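PDB 2XPZ: leukotriene A-4 hydrolase from Saccharomyces cerevisiae, which acts as a zinc-dependent aminopeptidase that preferentially cleaves di- and tripeptides and has low epoxide hydrolase activity in vitro. Local coordinates for residues 28-33 against 163-168; 200-205 against 257-262. All coordinates share one frame; numbering follows the deposited sequence.

Contact 1: residues 28-33 against 163-168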
loop_
_atom_site.group_PDB
_atom_site.type_symbol
_atom_site.label_atom_id
_atom_site.label_comp_id
_atom_site.label_asym_id
_atom_site.label_seq_id
_atom_site.Cartn_x
_atom_site.Cartn_y
_atom_site.Cartn_z
ATOM N N PHE A 28 -17.598 21.258 -11.329
ATOM C CA PHE A 28 -16.381 22.011 -11.611
ATOM C C PHE A 28 -15.303 21.185 -12.313
ATOM O O PHE A 28 -15.278 19.954 -12.231
ATOM C CB PHE A 28 -15.807 22.630 -10.328
ATOM C CG PHE A 28 -16.694 23.663 -9.697
ATOM C CD1 PHE A 28 -16.545 24.999 -10.003
ATOM C CD2 PHE A 28 -17.670 23.294 -8.792
ATOM C CE1 PHE A 28 -17.362 25.951 -9.423
ATOM C CE2 PHE A 28 -18.485 24.233 -8.206
ATOM C CZ PHE A 28 -18.336 25.564 -8.522
ATOM N N ALA A 29 -14.426 21.889 -13.021
ATOM C CA ALA A 29 -13.216 21.305 -13.567
ATOM C C ALA A 29 -12.080 21.932 -12.804
ATOM O O ALA A 29 -12.023 23.145 -12.639
ATOM C CB ALA A 29 -13.085 21.606 -15.037
ATOM N N VAL A 30 -11.188 21.098 -12.303
ATOM C CA VAL A 30 -10.060 21.604 -11.577
ATOM C C VAL A 30 -8.937 21.642 -12.565
ATOM O O VAL A 30 -8.475 20.600 -13.009
ATOM C CB VAL A 30 -9.684 20.689 -10.415
ATOM C CG1 VAL A 30 -8.477 21.235 -9.718
ATOM C CG2 VAL A 30 -10.833 20.575 -9.444
ATOM N N LEU A 31 -8.504 22.840 -12.930
ATOM C CA LEU A 31 -7.501 22.959 -13.974
ATOM C C LEU A 31 -6.104 22.903 -13.405
ATOM O O LEU A 31 -5.161 22.531 -14.096
ATOM C CB LEU A 31 -7.705 24.225 -14.802
ATOM C CG LEU A 31 -8.959 24.187 -15.669
ATOM C CD1 LEU A 31 -9.189 25.532 -16.293
ATOM C CD2 LEU A 31 -8.827 23.128 -16.731
ATOM N N HIS A 32 -5.965 23.255 -12.139
ATOM C CA HIS A 32 -4.648 23.268 -11.519
ATOM C C HIS A 32 -4.774 23.617 -10.066
ATOM O O HIS A 32 -5.572 24.468 -9.697
ATOM C CB HIS A 32 -3.735 24.284 -12.204
ATOM C CG HIS A 32 -2.364 24.364 -11.605
ATOM N ND1 HIS A 32 -1.380 23.442 -11.890
ATOM C CD2 HIS A 32 -1.821 25.248 -10.743
ATOM C CE1 HIS A 32 -0.284 23.762 -11.226
ATOM N NE2 HIS A 32 -0.519 24.849 -10.523
ATOM N N THR A 33 -3.983 22.948 -9.241
ATOM C CA THR A 33 -4.030 23.159 -7.805
ATOM C C THR A 33 -2.648 23.590 -7.335
ATOM O O THR A 33 -1.632 23.155 -7.885
ATOM C CB THR A 33 -4.478 21.890 -7.057
ATOM O OG1 THR A 33 -5.594 21.295 -7.730
ATOM C CG2 THR A 33 -4.866 22.218 -5.622
ATOM N N VAL A 163 -11.407 13.327 -9.570
ATOM C CA VAL A 163 -10.846 14.649 -9.815
ATOM C C VAL A 163 -9.327 14.576 -9.759
ATOM O O VAL A 163 -8.742 14.338 -8.701
ATOM C CB VAL A 163 -11.306 15.672 -8.773
ATOM C CG1 VAL A 163 -10.561 16.970 -8.959
ATOM C CG2 VAL A 163 -12.799 15.907 -8.867
ATOM N N LYS A 164 -8.687 14.773 -10.902
ATOM C CA LYS A 164 -7.238 14.795 -10.949
ATOM C C LYS A 164 -6.772 16.157 -11.453
ATOM O O LYS A 164 -7.342 16.685 -12.398
ATOM C CB LYS A 164 -6.727 13.660 -11.834
ATOM C CG LYS A 164 -7.000 12.275 -11.254
ATOM C CD LYS A 164 -6.073 11.221 -11.833
ATOM C CE LYS A 164 -6.629 10.625 -13.099
ATOM N NZ LYS A 164 -5.822 9.458 -13.520
ATOM N N SER A 165 -5.766 16.742 -10.803
ATOM C CA SER A 165 -5.235 18.038 -11.239
ATOM C C SER A 165 -3.717 18.161 -11.098
ATOM O O SER A 165 -3.120 17.618 -10.163
ATOM C CB SER A 165 -5.941 19.194 -10.519
ATOM O OG SER A 165 -5.142 19.789 -9.515
ATOM N N THR A 166 -3.087 18.864 -12.035
ATOM C CA THR A 166 -1.664 19.089 -11.907
ATOM C C THR A 166 -1.459 19.808 -10.585
ATOM O O THR A 166 -2.410 20.285 -9.977
ATOM C CB THR A 166 -1.079 19.853 -13.105
ATOM O OG1 THR A 166 -1.664 21.153 -13.194
ATOM C CG2 THR A 166 -1.376 19.116 -14.374
ATOM N N PHE A 167 -0.228 19.852 -10.115
ATOM C CA PHE A 167 0.038 20.452 -8.816
ATOM C C PHE A 167 1.334 21.217 -8.833
ATOM O O PHE A 167 2.236 20.948 -9.601
ATOM C CB PHE A 167 0.168 19.386 -7.733
ATOM C CG PHE A 167 -1.082 19.133 -6.973
ATOM C CD1 PHE A 167 -1.981 18.192 -7.414
ATOM C CD2 PHE A 167 -1.336 19.794 -5.794
ATOM C CE1 PHE A 167 -3.114 17.934 -6.705
ATOM C CE2 PHE A 167 -2.475 19.535 -5.084
ATOM C CZ PHE A 167 -3.359 18.605 -5.538
ATOM N N THR A 168 1.437 22.145 -7.915
ATOM C CA THR A 168 2.642 22.909 -7.771
ATOM C C THR A 168 2.615 23.170 -6.265
ATOM O O THR A 168 1.552 23.362 -5.698
ATOM C CB THR A 168 2.635 24.122 -8.804
ATOM O OG1 THR A 168 3.893 24.800 -8.820
ATOM C CG2 THR A 168 1.523 25.093 -8.563
HETATM O O HOH W 1 -5.259 19.509 -14.612
#

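Contact 2: residues 200-205 against 257-262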
loop_
_atom_site.group_PDB
_atom_site.type_symbol
_atom_site.label_atom_id
_atom_site.label_comp_id
_atom_site.label_asym_id
_atom_site.label_seq_id
_atom_site.Cartn_x
_atom_site.Cartn_y
_atom_site.Cartn_z
ATOM N N VAL A 200 1.988 15.889 -14.062
ATOM C CA VAL A 200 0.947 14.950 -14.428
ATOM C C VAL A 200 -0.249 15.116 -13.488
ATOM O O VAL A 200 -0.082 15.372 -12.303
ATOM C CB VAL A 200 1.465 13.511 -14.365
ATOM C CG1 VAL A 200 0.357 12.540 -14.725
ATOM C CG2 VAL A 200 2.656 13.328 -15.294
ATOM N N PRO A 201 -1.471 14.992 -14.020
ATOM C CA PRO A 201 -2.623 15.144 -13.131
ATOM C C PRO A 201 -2.743 14.000 -12.131
ATOM O O PRO A 201 -2.779 12.835 -12.507
ATOM C CB PRO A 201 -3.819 15.155 -14.096
ATOM C CG PRO A 201 -3.255 15.561 -15.406
ATOM C CD PRO A 201 -1.876 14.951 -15.437
ATOM N N ILE A 202 -2.791 14.348 -10.856
ATOM C CA ILE A 202 -3.000 13.362 -9.821
ATOM C C ILE A 202 -4.207 13.725 -8.984
ATOM O O ILE A 202 -4.608 14.888 -8.920
ATOM C CB ILE A 202 -1.782 13.229 -8.898
ATOM C CG1 ILE A 202 -1.375 14.595 -8.348
ATOM C CG2 ILE A 202 -0.646 12.600 -9.647
ATOM C CD1 ILE A 202 -0.652 14.527 -7.031
ATOM N N PRO A 203 -4.807 12.711 -8.358
ATOM C CA PRO A 203 -5.863 12.871 -7.357
ATOM C C PRO A 203 -5.232 13.302 -6.055
ATOM O O PRO A 203 -4.032 13.102 -5.872
ATOM C CB PRO A 203 -6.423 11.466 -7.213
ATOM C CG PRO A 203 -5.331 10.567 -7.679
ATOM C CD PRO A 203 -4.539 11.304 -8.685
ATOM N N ALA A 204 -6.022 13.883 -5.162
ATOM C CA ALA A 204 -5.485 14.431 -3.926
ATOM C C ALA A 204 -5.021 13.367 -2.928
ATOM O O ALA A 204 -4.168 13.638 -2.099
ATOM C CB ALA A 204 -6.487 15.368 -3.284
ATOM N N TYR A 205 -5.580 12.165 -2.991
ATOM C CA TYR A 205 -5.143 11.098 -2.089
ATOM C C TYR A 205 -3.713 10.671 -2.415
ATOM O O TYR A 205 -3.058 10.018 -1.601
ATOM C CB TYR A 205 -6.098 9.880 -2.098
ATOM C CG TYR A 205 -5.887 8.907 -3.244
ATOM C CD1 TYR A 205 -4.931 7.898 -3.173
ATOM C CD2 TYR A 205 -6.645 8.998 -4.399
ATOM C CE1 TYR A 205 -4.747 7.022 -4.227
ATOM C CE2 TYR A 205 -6.465 8.124 -5.442
ATOM C CZ TYR A 205 -5.528 7.151 -5.349
ATOM O OH TYR A 205 -5.373 6.325 -6.410
ATOM N N TYR A 257 7.635 4.937 -18.886
ATOM C CA TYR A 257 7.310 5.571 -17.612
ATOM C C TYR A 257 7.019 7.056 -17.831
ATOM O O TYR A 257 7.746 7.746 -18.545
ATOM C CB TYR A 257 8.469 5.371 -16.632
ATOM C CG TYR A 257 8.284 5.930 -15.226
ATOM C CD1 TYR A 257 7.337 5.403 -14.355
ATOM C CD2 TYR A 257 9.102 6.947 -14.751
ATOM C CE1 TYR A 257 7.188 5.903 -13.073
ATOM C CE2 TYR A 257 8.958 7.444 -13.467
ATOM C CZ TYR A 257 8.003 6.921 -12.640
ATOM O OH TYR A 257 7.869 7.426 -11.374
ATOM N N GLU A 258 5.955 7.548 -17.205
ATOM C CA GLU A 258 5.373 8.831 -17.588
ATOM C C GLU A 258 5.699 9.984 -16.645
ATOM O O GLU A 258 5.401 11.139 -16.950
ATOM C CB GLU A 258 3.848 8.683 -17.731
ATOM C CG GLU A 258 3.262 9.287 -19.009
ATOM C CD GLU A 258 2.066 8.511 -19.545
ATOM O OE1 GLU A 258 2.262 7.396 -20.071
ATOM O OE2 GLU A 258 0.931 9.021 -19.455
ATOM N N TRP A 259 6.330 9.679 -15.517
ATOM C CA TRP A 259 6.453 10.645 -14.425
ATOM C C TRP A 259 7.825 11.313 -14.305
ATOM O O TRP A 259 8.040 12.144 -13.432
ATOM C CB TRP A 259 6.025 9.988 -13.099
ATOM C CG TRP A 259 4.625 9.373 -13.150
ATOM C CD1 TRP A 259 4.285 8.171 -13.685
ATOM C CD2 TRP A 259 3.401 9.947 -12.648
ATOM N NE1 TRP A 259 2.934 7.958 -13.554
ATOM C CE2 TRP A 259 2.370 9.029 -12.927
ATOM C CE3 TRP A 259 3.084 11.146 -12.007
ATOM C CZ2 TRP A 259 1.038 9.274 -12.577
ATOM C CZ3 TRP A 259 1.760 11.383 -11.658
ATOM C CH2 TRP A 259 0.751 10.452 -11.948
ATOM N N GLY A 260 8.746 10.958 -15.194
ATOM C CA GLY A 260 10.086 11.513 -15.159
ATOM C C GLY A 260 11.006 10.683 -14.297
ATOM O O GLY A 260 11.591 9.710 -14.763
ATOM N N THR A 261 11.118 11.061 -13.027
ATOM C CA THR A 261 11.917 10.309 -12.058
ATOM C C THR A 261 11.077 9.341 -11.205
ATOM O O THR A 261 9.921 9.619 -10.923
ATOM C CB THR A 261 12.676 11.269 -11.141
ATOM O OG1 THR A 261 11.741 12.072 -10.418
ATOM C CG2 THR A 261 13.560 12.183 -11.962
ATOM N N TYR A 262 11.652 8.194 -10.829
ATOM C CA TYR A 262 11.058 7.305 -9.822
ATOM C C TYR A 262 11.896 7.292 -8.530
ATOM O O TYR A 262 12.907 6.594 -8.435
ATOM C CB TYR A 262 10.846 5.862 -10.335
ATOM C CG TYR A 262 10.204 4.976 -9.284
ATOM C CD1 TYR A 262 8.840 5.043 -9.036
ATOM C CD2 TYR A 262 10.970 4.112 -8.508
ATOM C CE1 TYR A 262 8.257 4.273 -8.060
ATOM C CE2 TYR A 262 10.392 3.333 -7.531
ATOM C CZ TYR A 262 9.036 3.419 -7.310
ATOM O OH TYR A 262 8.455 2.643 -6.338
#

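Contact 1: residues 28-33 against 163-168
His-32 and Thr-166 join two neighbouring parallel strands through their side chains: ND1 of the imidazole and the OG1 hydroxyl lie 2.6 Å apart in a nearly straight hydrogen bond (167°) whose donor may be either group. The hydroxyl approaches the ring at its edge, in plane. It can do so because Thr-166 holds OG1 between its own backbone N and carbonyl carbon (chi1 63°), while the imidazole extends away from its backbone N (chi1 179°). Just before this pair, a water receives a weak bond from Thr-166 N and donates to Leu-31 O, bridging the strands where they lack a direct backbone bond. Thr-33 then takes up the pairing. Its N donates to Thr-166 O at 3.2 Å, and its O accepts a weak bond from Thr-168 N. On the buried side, Thr-33 CB sits over one face of the Phe-167 ring, 3.9 Å from the centroid, a CH-pi contact. Farther back, Val-30 CG1 presses on Ser-165 CB at 3.4 Å, a tight fit, and Val-30 CG2 meets Val-163 CG1 at 3.6 Å. On its other edge strand 28-40 carries a classic beta bulge, Leu-31 and His-32 both facing Gln-53. The arrangement is that of the single parallel pairing, 28-40 beside 165-172, in the otherwise antiparallel large sheet of the peptidase M1 N-terminal domain.

Contact 2: residues 200-205 against 257-262
With CG placed anti to its carbonyl carbon (chi1 -55°) and the indole plane turned about the CB-CG bond (chi2 80°), Trp-259 sends the six-membered end of its ring system to Val-200 and Ile-202. Val-200 answers with CG1 anti to the backbone N (chi1 179°), which lays this methyl over one face of the ring. The CH-pi contact has CG1 3.8 Å from the centroid of the six-membered ring, displaced toward its rim. Val-200 CB adds a second touch, 3.5 Å from Trp-259 CZ3, and the two side chains cross at about a right angle. Ile-202 comes from a different direction. Its CG2 methyl abuts the ring edge near the plane, 3.4 Å from Trp-259 CZ3 and equally near CH2. One aliphatic side chain thus covers part of a face while the other blocks the far rim. The opposite end of the indole is held by a polar bond, NE1 donating to Ser-306 O, which leaves the hydrocarbon rim to Val-200 and Ile-202. Cut back to alanine, Trp-259 would probably leave a gap beside Val-200 and Ile-202 and deprive Ser-306 O of this donor. The Trp-259 side chain lies about 8 Å from that of the zinc ligand His-305, close to the metal site without joining it. Across the bend at Val-200, the contact is an apolar interdomain seam, bringing segment 200-205 of the N-terminal domain against the loop between helix 243-253 and strand 264-266 of the zinc-binding M1 peptidase domain.

Contact 1 is partly buried and lies within one domain, whereas contact 2 is smaller, buried and nearer the centre of the chain, where two domains meet. The chemistry follows the setting: the strand pair of contact 1 mixes backbone, hydroxyl, imidazole and water bonds with apolar packing, while the two segments of contact 2 meet through hydrocarbon and an aromatic ring. They nonetheless adjoin, their centres 13 Å apart. Ser-165 N probably bonds to Ile-202 O at 2.9 Å, and Ile-202 CG1 packs against Phe-167 CD1. Ile-202 therefore touches both the sheet of contact 1 and the tryptophan of contact 2, connecting strand 165-172 to the catalytic-domain loop.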